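Long-range contacts in GXWXG domain-containing protein (Thermomonospora curvata, PDB 4MVE), which is of unknown function; its GXWXG and DUF4334 sequence regions fold together around a curled antiparallel sheet: residues A[115-123]-A[131-139]; A[69-78]-A[89-99]. All coordinates share one frame; numbering follows the deposited sequence.

Interaction 1: A[115-123]-A[131-139]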
loop_
_atom_site.group_PDB
_atom_site.type_symbol
_atom_site.label_atom_id
_atom_site.label_comp_id
_atom_site.label_asym_id
_atom_site.label_seq_id
_atom_site.Cartn_x
_atom_site.Cartn_y
_atom_site.Cartn_z
ATOM N N LYS A 115 16.048 2.025 1.757
ATOM C CA LYS A 115 16.811 3.015 2.520
ATOM C C LYS A 115 16.021 3.657 3.641
ATOM O O LYS A 115 16.474 4.653 4.193
ATOM C CB LYS A 115 17.333 4.105 1.550
ATOM C CG LYS A 115 18.270 3.585 0.468
ATOM C CD LYS A 115 19.705 3.944 0.769
ATOM C CE LYS A 115 20.667 2.787 0.603
ATOM N NZ LYS A 115 21.985 3.079 1.237
ATOM N N GLN A 116 14.863 3.092 3.989
ATOM C CA GLN A 116 13.951 3.630 5.012
ATOM C C GLN A 116 13.415 2.501 5.850
ATOM O O GLN A 116 13.131 1.447 5.286
ATOM C CB GLN A 116 12.760 4.387 4.348
ATOM C CG GLN A 116 13.138 5.426 3.280
ATOM C CD GLN A 116 14.011 6.543 3.796
ATOM O OE1 GLN A 116 14.034 6.856 4.988
ATOM N NE2 GLN A 116 14.791 7.129 2.909
ATOM N N PRO A 117 13.249 2.677 7.183
ATOM C CA PRO A 117 12.784 1.543 8.012
ATOM C C PRO A 117 11.262 1.409 7.898
ATOM O O PRO A 117 10.552 1.627 8.868
ATOM C CB PRO A 117 13.249 1.943 9.424
ATOM C CG PRO A 117 13.223 3.461 9.405
ATOM C CD PRO A 117 13.594 3.864 8.015
ATOM N N ILE A 118 10.768 1.096 6.691
ATOM C CA ILE A 118 9.334 1.011 6.394
ATOM C C ILE A 118 9.017 -0.277 5.662
ATOM O O ILE A 118 9.640 -0.579 4.631
ATOM C CB ILE A 118 8.875 2.243 5.536
ATOM C CG1 ILE A 118 9.191 3.593 6.229
ATOM C CG2 ILE A 118 7.382 2.151 5.197
ATOM C CD1 ILE A 118 9.229 4.833 5.316
ATOM N N ILE A 119 8.025 -1.023 6.179
ATOM C CA ILE A 119 7.546 -2.238 5.515
ATOM C C ILE A 119 6.044 -2.102 5.281
ATOM O O ILE A 119 5.345 -1.765 6.230
ATOM C CB ILE A 119 7.855 -3.506 6.354
ATOM C CG1 ILE A 119 9.358 -3.717 6.536
ATOM C CG2 ILE A 119 7.189 -4.767 5.730
ATOM C CD1 ILE A 119 9.641 -4.654 7.760
ATOM N N ASP A 120 5.543 -2.409 4.062
ATOM C CA ASP A 120 4.103 -2.408 3.739
ATOM C C ASP A 120 3.638 -3.845 3.559
ATOM O O ASP A 120 4.022 -4.487 2.574
ATOM C CB ASP A 120 3.777 -1.587 2.481
ATOM C CG ASP A 120 4.309 -0.161 2.468
ATOM O OD1 ASP A 120 4.320 0.486 3.544
ATOM O OD2 ASP A 120 4.642 0.329 1.378
ATOM N N HIS A 121 2.825 -4.342 4.506
ATOM C CA HIS A 121 2.279 -5.722 4.546
ATOM C C HIS A 121 0.992 -5.768 3.742
ATOM O O HIS A 121 0.062 -5.019 4.041
ATOM C CB HIS A 121 2.038 -6.161 5.993
ATOM C CG HIS A 121 3.249 -6.046 6.861
ATOM N ND1 HIS A 121 4.066 -7.158 7.136
ATOM C CD2 HIS A 121 3.736 -4.970 7.531
ATOM C CE1 HIS A 121 4.997 -6.717 7.958
ATOM N NE2 HIS A 121 4.825 -5.412 8.247
ATOM N N PHE A 122 0.966 -6.561 2.663
ATOM C CA PHE A 122 -0.191 -6.603 1.759
ATOM C C PHE A 122 -1.138 -7.766 2.031
ATOM O O PHE A 122 -0.702 -8.901 2.226
ATOM C CB PHE A 122 0.285 -6.679 0.307
ATOM C CG PHE A 122 1.121 -5.506 -0.106
ATOM C CD1 PHE A 122 0.605 -4.213 -0.062
ATOM C CD2 PHE A 122 2.442 -5.678 -0.506
ATOM C CE1 PHE A 122 1.395 -3.119 -0.423
ATOM C CE2 PHE A 122 3.229 -4.588 -0.841
ATOM C CZ PHE A 122 2.696 -3.315 -0.821
ATOM N N ARG A 123 -2.442 -7.492 1.988
ATOM C CA ARG A 123 -3.457 -8.542 2.087
ATOM C C ARG A 123 -4.420 -8.364 0.930
ATOM O O ARG A 123 -4.675 -7.247 0.527
ATOM C CB ARG A 123 -4.203 -8.506 3.439
ATOM C CG ARG A 123 -3.346 -8.668 4.675
ATOM C CD ARG A 123 -3.038 -10.084 5.121
ATOM N NE ARG A 123 -2.159 -10.030 6.298
ATOM C CZ ARG A 123 -2.586 -10.026 7.559
ATOM N NH1 ARG A 123 -3.881 -10.141 7.830
ATOM N NH2 ARG A 123 -1.718 -9.927 8.558
ATOM N N VAL A 131 -4.969 -4.244 0.553
ATOM C CA VAL A 131 -4.844 -3.213 1.576
ATOM C C VAL A 131 -3.378 -3.304 1.994
ATOM O O VAL A 131 -2.880 -4.409 2.126
ATOM C CB VAL A 131 -5.845 -3.365 2.766
ATOM C CG1 VAL A 131 -5.426 -2.502 3.958
ATOM C CG2 VAL A 131 -7.265 -2.977 2.341
ATOM N N GLY A 132 -2.698 -2.177 2.177
ATOM C CA GLY A 132 -1.306 -2.203 2.619
ATOM C C GLY A 132 -1.267 -1.708 4.041
ATOM O O GLY A 132 -1.920 -0.708 4.349
ATOM N N ALA A 133 -0.494 -2.400 4.915
ATOM C CA ALA A 133 -0.300 -2.056 6.319
ATOM C C ALA A 133 1.127 -1.543 6.504
ATOM O O ALA A 133 2.082 -2.318 6.442
ATOM C CB ALA A 133 -0.557 -3.267 7.207
HETATM N N MSE A 134 1.275 -0.216 6.645
HETATM C CA MSE A 134 2.581 0.386 6.772
HETATM C C MSE A 134 3.112 0.224 8.207
HETATM O O MSE A 134 2.467 0.678 9.167
HETATM C CB MSE A 134 2.549 1.882 6.377
HETATM C CG MSE A 134 3.955 2.452 6.341
HETATM SE SE MSE A 134 3.966 4.377 6.296
HETATM C CE MSE A 134 3.380 4.675 8.185
ATOM N N ASP A 135 4.280 -0.420 8.321
ATOM C CA ASP A 135 5.010 -0.730 9.564
ATOM C C ASP A 135 6.338 0.061 9.525
ATOM O O ASP A 135 7.341 -0.419 8.989
ATOM C CB ASP A 135 5.203 -2.279 9.621
ATOM C CG ASP A 135 6.179 -2.871 10.626
ATOM O OD1 ASP A 135 6.603 -2.136 11.570
ATOM O OD2 ASP A 135 6.495 -4.082 10.498
ATOM N N ALA A 136 6.300 1.313 10.012
ATOM C CA ALA A 136 7.435 2.252 10.003
ATOM C C ALA A 136 7.999 2.446 11.411
ATOM O O ALA A 136 7.260 2.809 12.347
ATOM C CB ALA A 136 7.010 3.610 9.433
ATOM N N LYS A 137 9.322 2.256 11.538
ATOM C CA LYS A 137 10.044 2.398 12.786
ATOM C C LYS A 137 9.619 3.631 13.569
ATOM O O LYS A 137 9.640 4.757 13.045
ATOM C CB LYS A 137 11.545 2.439 12.560
ATOM C CG LYS A 137 12.314 2.597 13.856
ATOM C CD LYS A 137 13.779 2.433 13.633
ATOM C CE LYS A 137 14.192 1.064 14.070
ATOM N NZ LYS A 137 15.648 1.024 14.413
ATOM N N GLY A 138 9.238 3.375 14.818
ATOM C CA GLY A 138 8.832 4.412 15.740
ATOM C C GLY A 138 7.350 4.684 15.775
ATOM O O GLY A 138 6.823 4.956 16.867
ATOM N N GLN A 139 6.663 4.654 14.578
ATOM C CA GLN A 139 5.223 4.937 14.464
ATOM C C GLN A 139 4.463 4.185 15.531
ATOM O O GLN A 139 4.621 2.970 15.656
ATOM C CB GLN A 139 4.656 4.616 13.082
ATOM C CG GLN A 139 4.992 5.645 12.002
ATOM C CD GLN A 139 4.154 6.906 12.027
ATOM O OE1 GLN A 139 3.263 7.105 12.869
ATOM N NE2 GLN A 139 4.426 7.790 11.078
#

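Interaction 2: A[69-78]-A[89-99]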
loop_
_atom_site.group_PDB
_atom_site.type_symbol
_atom_site.label_atom_id
_atom_site.label_comp_id
_atom_site.label_asym_id
_atom_site.label_seq_id
_atom_site.Cartn_x
_atom_site.Cartn_y
_atom_site.Cartn_z
ATOM N N PHE A 69 5.751 -2.692 -9.155
ATOM C CA PHE A 69 6.532 -3.845 -8.702
ATOM C C PHE A 69 7.138 -4.518 -9.969
ATOM O O PHE A 69 6.393 -5.171 -10.704
ATOM C CB PHE A 69 5.646 -4.803 -7.869
ATOM C CG PHE A 69 4.926 -4.119 -6.717
ATOM C CD1 PHE A 69 5.453 -4.155 -5.420
ATOM C CD2 PHE A 69 3.713 -3.455 -6.923
ATOM C CE1 PHE A 69 4.802 -3.500 -4.366
ATOM C CE2 PHE A 69 3.066 -2.803 -5.870
ATOM C CZ PHE A 69 3.622 -2.817 -4.604
ATOM N N ILE A 70 8.442 -4.294 -10.273
ATOM C CA ILE A 70 9.051 -4.876 -11.504
ATOM C C ILE A 70 9.256 -6.371 -11.297
ATOM O O ILE A 70 8.776 -7.179 -12.086
ATOM C CB ILE A 70 10.381 -4.222 -12.041
ATOM C CG1 ILE A 70 10.586 -2.683 -11.781
ATOM C CG2 ILE A 70 10.751 -4.662 -13.447
ATOM C CD1 ILE A 70 9.625 -1.783 -12.211
ATOM N N ASP A 71 10.015 -6.716 -10.260
ATOM C CA ASP A 71 10.334 -8.072 -9.839
ATOM C C ASP A 71 10.493 -8.029 -8.303
ATOM O O ASP A 71 10.398 -6.940 -7.702
ATOM C CB ASP A 71 11.588 -8.615 -10.564
ATOM C CG ASP A 71 12.852 -7.757 -10.473
ATOM O OD1 ASP A 71 13.279 -7.433 -9.334
ATOM O OD2 ASP A 71 13.480 -7.510 -11.531
ATOM N N ARG A 72 10.721 -9.199 -7.681
ATOM C CA ARG A 72 10.896 -9.366 -6.226
ATOM C C ARG A 72 11.971 -8.419 -5.648
ATOM O O ARG A 72 11.934 -8.086 -4.464
ATOM C CB ARG A 72 11.297 -10.840 -5.970
ATOM C CG ARG A 72 11.456 -11.290 -4.522
ATOM C CD ARG A 72 11.936 -12.735 -4.496
ATOM N NE ARG A 72 12.345 -13.175 -3.159
ATOM C CZ ARG A 72 13.607 -13.208 -2.732
ATOM N NH1 ARG A 72 13.888 -13.652 -1.513
ATOM N NH2 ARG A 72 14.596 -12.806 -3.523
ATOM N N ASP A 73 12.931 -8.003 -6.483
ATOM C CA ASP A 73 14.050 -7.211 -6.030
ATOM C C ASP A 73 13.995 -5.785 -6.490
ATOM O O ASP A 73 14.811 -4.983 -6.029
ATOM C CB ASP A 73 15.346 -7.857 -6.493
ATOM C CG ASP A 73 15.707 -9.086 -5.671
ATOM O OD1 ASP A 73 15.632 -9.011 -4.406
ATOM O OD2 ASP A 73 16.085 -10.114 -6.280
ATOM N N HIS A 74 13.059 -5.441 -7.380
ATOM C CA HIS A 74 13.020 -4.082 -7.922
ATOM C C HIS A 74 11.600 -3.518 -7.956
ATOM O O HIS A 74 10.796 -3.865 -8.816
ATOM C CB HIS A 74 13.669 -4.059 -9.319
ATOM C CG HIS A 74 15.100 -4.526 -9.330
ATOM N ND1 HIS A 74 15.452 -5.780 -9.823
ATOM C CD2 HIS A 74 16.226 -3.890 -8.925
ATOM C CE1 HIS A 74 16.770 -5.845 -9.739
ATOM N NE2 HIS A 74 17.279 -4.744 -9.185
ATOM N N VAL A 75 11.313 -2.625 -6.999
ATOM C CA VAL A 75 10.035 -1.947 -6.800
ATOM C C VAL A 75 10.220 -0.417 -6.801
ATOM O O VAL A 75 11.113 0.103 -6.121
ATOM C CB VAL A 75 9.409 -2.416 -5.450
ATOM C CG1 VAL A 75 8.061 -1.738 -5.174
ATOM C CG2 VAL A 75 9.249 -3.942 -5.412
ATOM N N GLU A 76 9.326 0.299 -7.485
ATOM C CA GLU A 76 9.282 1.758 -7.426
ATOM C C GLU A 76 8.185 2.093 -6.426
ATOM O O GLU A 76 7.014 1.897 -6.724
ATOM C CB GLU A 76 9.080 2.404 -8.808
ATOM C CG GLU A 76 10.172 1.993 -9.798
ATOM C CD GLU A 76 9.858 2.310 -11.248
ATOM O OE1 GLU A 76 8.656 2.349 -11.595
ATOM O OE2 GLU A 76 10.806 2.475 -12.048
ATOM N N PRO A 77 8.536 2.497 -5.184
ATOM C CA PRO A 77 7.488 2.708 -4.172
ATOM C C PRO A 77 6.692 3.996 -4.304
ATOM O O PRO A 77 5.583 4.080 -3.759
ATOM C CB PRO A 77 8.267 2.707 -2.854
ATOM C CG PRO A 77 9.638 3.167 -3.221
ATOM C CD PRO A 77 9.894 2.728 -4.638
ATOM N N LEU A 78 7.251 5.012 -4.963
ATOM C CA LEU A 78 6.598 6.331 -5.010
ATOM C C LEU A 78 6.456 6.901 -6.383
ATOM O O LEU A 78 7.148 7.860 -6.740
ATOM C CB LEU A 78 7.363 7.342 -4.129
ATOM C CG LEU A 78 7.533 6.937 -2.652
ATOM C CD1 LEU A 78 8.575 7.802 -1.997
ATOM C CD2 LEU A 78 6.187 7.061 -1.888
ATOM N N SER A 89 8.696 8.029 -11.415
ATOM C CA SER A 89 9.166 7.393 -10.212
ATOM C C SER A 89 10.036 8.342 -9.387
ATOM O O SER A 89 11.134 8.701 -9.823
ATOM C CB SER A 89 9.953 6.139 -10.573
ATOM O OG SER A 89 10.482 5.608 -9.382
ATOM N N TYR A 90 9.531 8.763 -8.201
ATOM C CA TYR A 90 10.270 9.608 -7.250
ATOM C C TYR A 90 11.268 8.715 -6.527
ATOM O O TYR A 90 10.863 7.719 -5.922
ATOM C CB TYR A 90 9.323 10.312 -6.268
ATOM C CG TYR A 90 10.032 11.318 -5.388
ATOM C CD1 TYR A 90 10.733 12.390 -5.941
ATOM C CD2 TYR A 90 9.992 11.211 -4.002
ATOM C CE1 TYR A 90 11.446 13.281 -5.134
ATOM C CE2 TYR A 90 10.668 12.121 -3.183
ATOM C CZ TYR A 90 11.391 13.153 -3.753
ATOM O OH TYR A 90 12.028 14.052 -2.940
ATOM N N GLU A 91 12.572 8.998 -6.659
ATOM C CA GLU A 91 13.561 8.053 -6.114
ATOM C C GLU A 91 14.446 8.612 -5.003
ATOM O O GLU A 91 15.369 7.909 -4.578
ATOM C CB GLU A 91 14.449 7.506 -7.256
ATOM C CG GLU A 91 13.603 6.912 -8.371
ATOM C CD GLU A 91 14.240 5.989 -9.388
ATOM O OE1 GLU A 91 15.411 6.229 -9.765
ATOM O OE2 GLU A 91 13.524 5.080 -9.877
ATOM N N LYS A 92 14.112 9.797 -4.468
ATOM C CA LYS A 92 14.943 10.439 -3.455
ATOM C C LYS A 92 14.883 9.706 -2.091
ATOM O O LYS A 92 15.827 9.835 -1.306
ATOM C CB LYS A 92 14.574 11.942 -3.327
ATOM C CG LYS A 92 15.112 12.686 -2.098
ATOM C CD LYS A 92 16.566 13.114 -2.265
ATOM C CE LYS A 92 17.344 13.080 -0.977
ATOM N NZ LYS A 92 18.645 13.785 -1.131
ATOM N N LEU A 93 13.833 8.925 -1.833
ATOM C CA LEU A 93 13.743 8.154 -0.576
ATOM C C LEU A 93 14.325 6.744 -0.762
ATOM O O LEU A 93 14.291 5.925 0.162
ATOM C CB LEU A 93 12.281 8.061 -0.074
ATOM C CG LEU A 93 11.751 9.316 0.623
ATOM C CD1 LEU A 93 11.130 10.251 -0.370
ATOM C CD2 LEU A 93 10.658 8.955 1.600
ATOM N N GLY A 94 14.794 6.464 -1.970
ATOM C CA GLY A 94 15.357 5.165 -2.313
ATOM C C GLY A 94 14.294 4.277 -2.938
ATOM O O GLY A 94 13.107 4.644 -3.003
ATOM N N LEU A 95 14.716 3.095 -3.392
ATOM C CA LEU A 95 13.819 2.166 -4.039
ATOM C C LEU A 95 13.353 1.107 -3.028
ATOM O O LEU A 95 13.329 1.393 -1.821
ATOM C CB LEU A 95 14.453 1.567 -5.330
ATOM C CG LEU A 95 14.614 2.599 -6.474
ATOM C CD1 LEU A 95 15.466 2.064 -7.587
ATOM C CD2 LEU A 95 13.260 3.034 -7.047
ATOM N N ALA A 96 12.870 -0.056 -3.510
ATOM C CA ALA A 96 12.322 -1.047 -2.611
ATOM C C ALA A 96 12.354 -2.443 -3.237
ATOM O O ALA A 96 12.843 -2.624 -4.350
ATOM C CB ALA A 96 10.894 -0.665 -2.228
ATOM N N ARG A 97 11.915 -3.433 -2.472
ATOM C CA ARG A 97 11.871 -4.821 -2.902
ATOM C C ARG A 97 10.773 -5.557 -2.130
ATOM O O ARG A 97 10.178 -4.995 -1.195
ATOM C CB ARG A 97 13.251 -5.497 -2.770
ATOM C CG ARG A 97 13.722 -5.662 -1.357
ATOM C CD ARG A 97 15.251 -5.598 -1.221
ATOM N NE ARG A 97 15.600 -5.690 0.204
ATOM C CZ ARG A 97 15.341 -4.752 1.121
ATOM N NH1 ARG A 97 14.771 -3.598 0.767
ATOM N NH2 ARG A 97 15.671 -4.949 2.389
ATOM N N LEU A 98 10.460 -6.769 -2.570
ATOM C CA LEU A 98 9.409 -7.589 -1.962
ATOM C C LEU A 98 9.971 -8.808 -1.280
ATOM O O LEU A 98 10.862 -9.481 -1.820
ATOM C CB LEU A 98 8.420 -8.068 -3.027
ATOM C CG LEU A 98 7.476 -7.012 -3.649
ATOM C CD1 LEU A 98 6.931 -7.513 -4.984
ATOM C CD2 LEU A 98 6.311 -6.687 -2.711
ATOM N N ARG A 99 9.450 -9.085 -0.088
ATOM C CA ARG A 99 9.798 -10.286 0.694
ATOM C C ARG A 99 8.533 -10.794 1.380
ATOM O O ARG A 99 7.516 -10.073 1.402
ATOM C CB ARG A 99 10.886 -9.982 1.735
ATOM C CG ARG A 99 12.251 -9.521 1.167
ATOM C CD ARG A 99 12.897 -10.661 0.351
ATOM N NE ARG A 99 14.274 -10.390 -0.048
ATOM C CZ ARG A 99 14.644 -9.843 -1.205
ATOM N NH1 ARG A 99 13.732 -9.395 -2.059
ATOM N NH2 ARG A 99 15.927 -9.689 -1.490
HETATM O O HOH W 1 9.465 5.326 -6.791
#

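Interaction 1: A[115-123]-A[131-139]
Ile119 with Asp135, His121 with Ala133 and Arg123 with Val131 are the hydrogen-bonded pairs of an antiparallel hairpin whose strand segments 118-123 and 131-136 run at 155° to each other, their axes 4.2 Å apart. Beyond the strand ends, Lys137 N adds a nearly straight bond to Pro117 O at 3.0 Å. On the face bearing His121 and Asp135, the imidazole donates from NE2 to Asp135 OD2 over 3.1 Å. OD2 accepts the bond with its anti lone pair, on the side away from OD1, and the ring and carboxylate planes differ by just 16°. With CG anti to its own carbonyl carbon (chi1 -55°), the His121 ring leans toward the partner strand, and CD2 meets Ala133 O at the ring edge, 3.3 Å away. Ile119 CG2 lies 3.5 Å above one face of this ring, near its rim, and together these contacts should hold its rotation. The hairpin sits inside the curled sheet: strand 106-113 pairs with its first strand and strand 143-149 with its second, while Tyr29 of helix 22-29 packs on Val131 and Ala133. On the other face, Ile118 straddles two neighbours, CG2 meeting CG of the selenomethionine Met134 at 3.6 Å and CG1 facing the methyl of Ala136. Asp120 leans over the same Met134 CG with OD1, 3.4 Å away, and OD2 has a long, weak ion pair with Lys67. Further along, Phe122 brings CD1 to within 3.9 Å of Gly132 CA; the ring lies close by the glycine, where no side chain meets it, and also packs against Phe145 and Leu147.

Interaction 2: A[69-78]-A[89-99]
Leu98 and Arg72 meet first through their backbones, Leu98 N donating to Arg72 O over 2.7 Å. Followed outward, Leu98 places CB 3.8 Å from that same Arg72 O. Its CG touches Val75 CG2 at 4.0 Å, CD1 reaches Phe69 CD1 at 3.7 Å, and CD2 lies 3.9 Å from Phe69 CE1. Next along, Arg99 turns NH1 and NH2 together onto a single oxygen, Asp73 OD1, each nitrogen 3.0 Å away in a salt bridge, while NH1 also donates to Leu98 O. The Arg72 guanidinium lies flat on that of Arg99, planes at 8°, and the Asp73 carboxylate probably offsets the two like charges. A leucine in place of Arg99 would probably leave Asp73 OD1 without its two-nitrogen salt bridge and Arg72 without the guanidinium it stacks on. Asp73 sits in a hairpin turn that includes an Asx turn at Asp71. Beyond it, Val75 and Ala96 form a lone antiparallel bridge, the strand segments 74-78 and 96-99 crossing at 118°. At the far end Tyr90 N donates to Leu78 O, and one water joins Leu78 N, Ser89 OG and Tyr90 O. Met111 of strand 106-113 packs against Val75 and Pro77, and Trp44 of strand 42-48 meets the Phe69 ring.

Along the chain the two contacts come in series: 69-78 with 89-99 closes before 115-123 with 131-139 opens. Their centres lie about 13 Å apart in the same curled antiparallel sheet, where strand 106-113 pairs with both strand 96-103 and strand 118-124. The hydrophobic sides meet directly, Phe122 CZ standing 3.9 Å from Phe69 CZ, and Gln116 NE2 probably bonds to Leu93 O. Interaction 1 is a local hairpin, whereas interaction 2 joins strand 74-81 to strand 96-103, near the two ends of the strand order, through a single bridge, consistent with a barrel-like closure. It is one place where the GXWXG and DUF4334 sequence regions meet, as strands 42-48 and 143-149 also do.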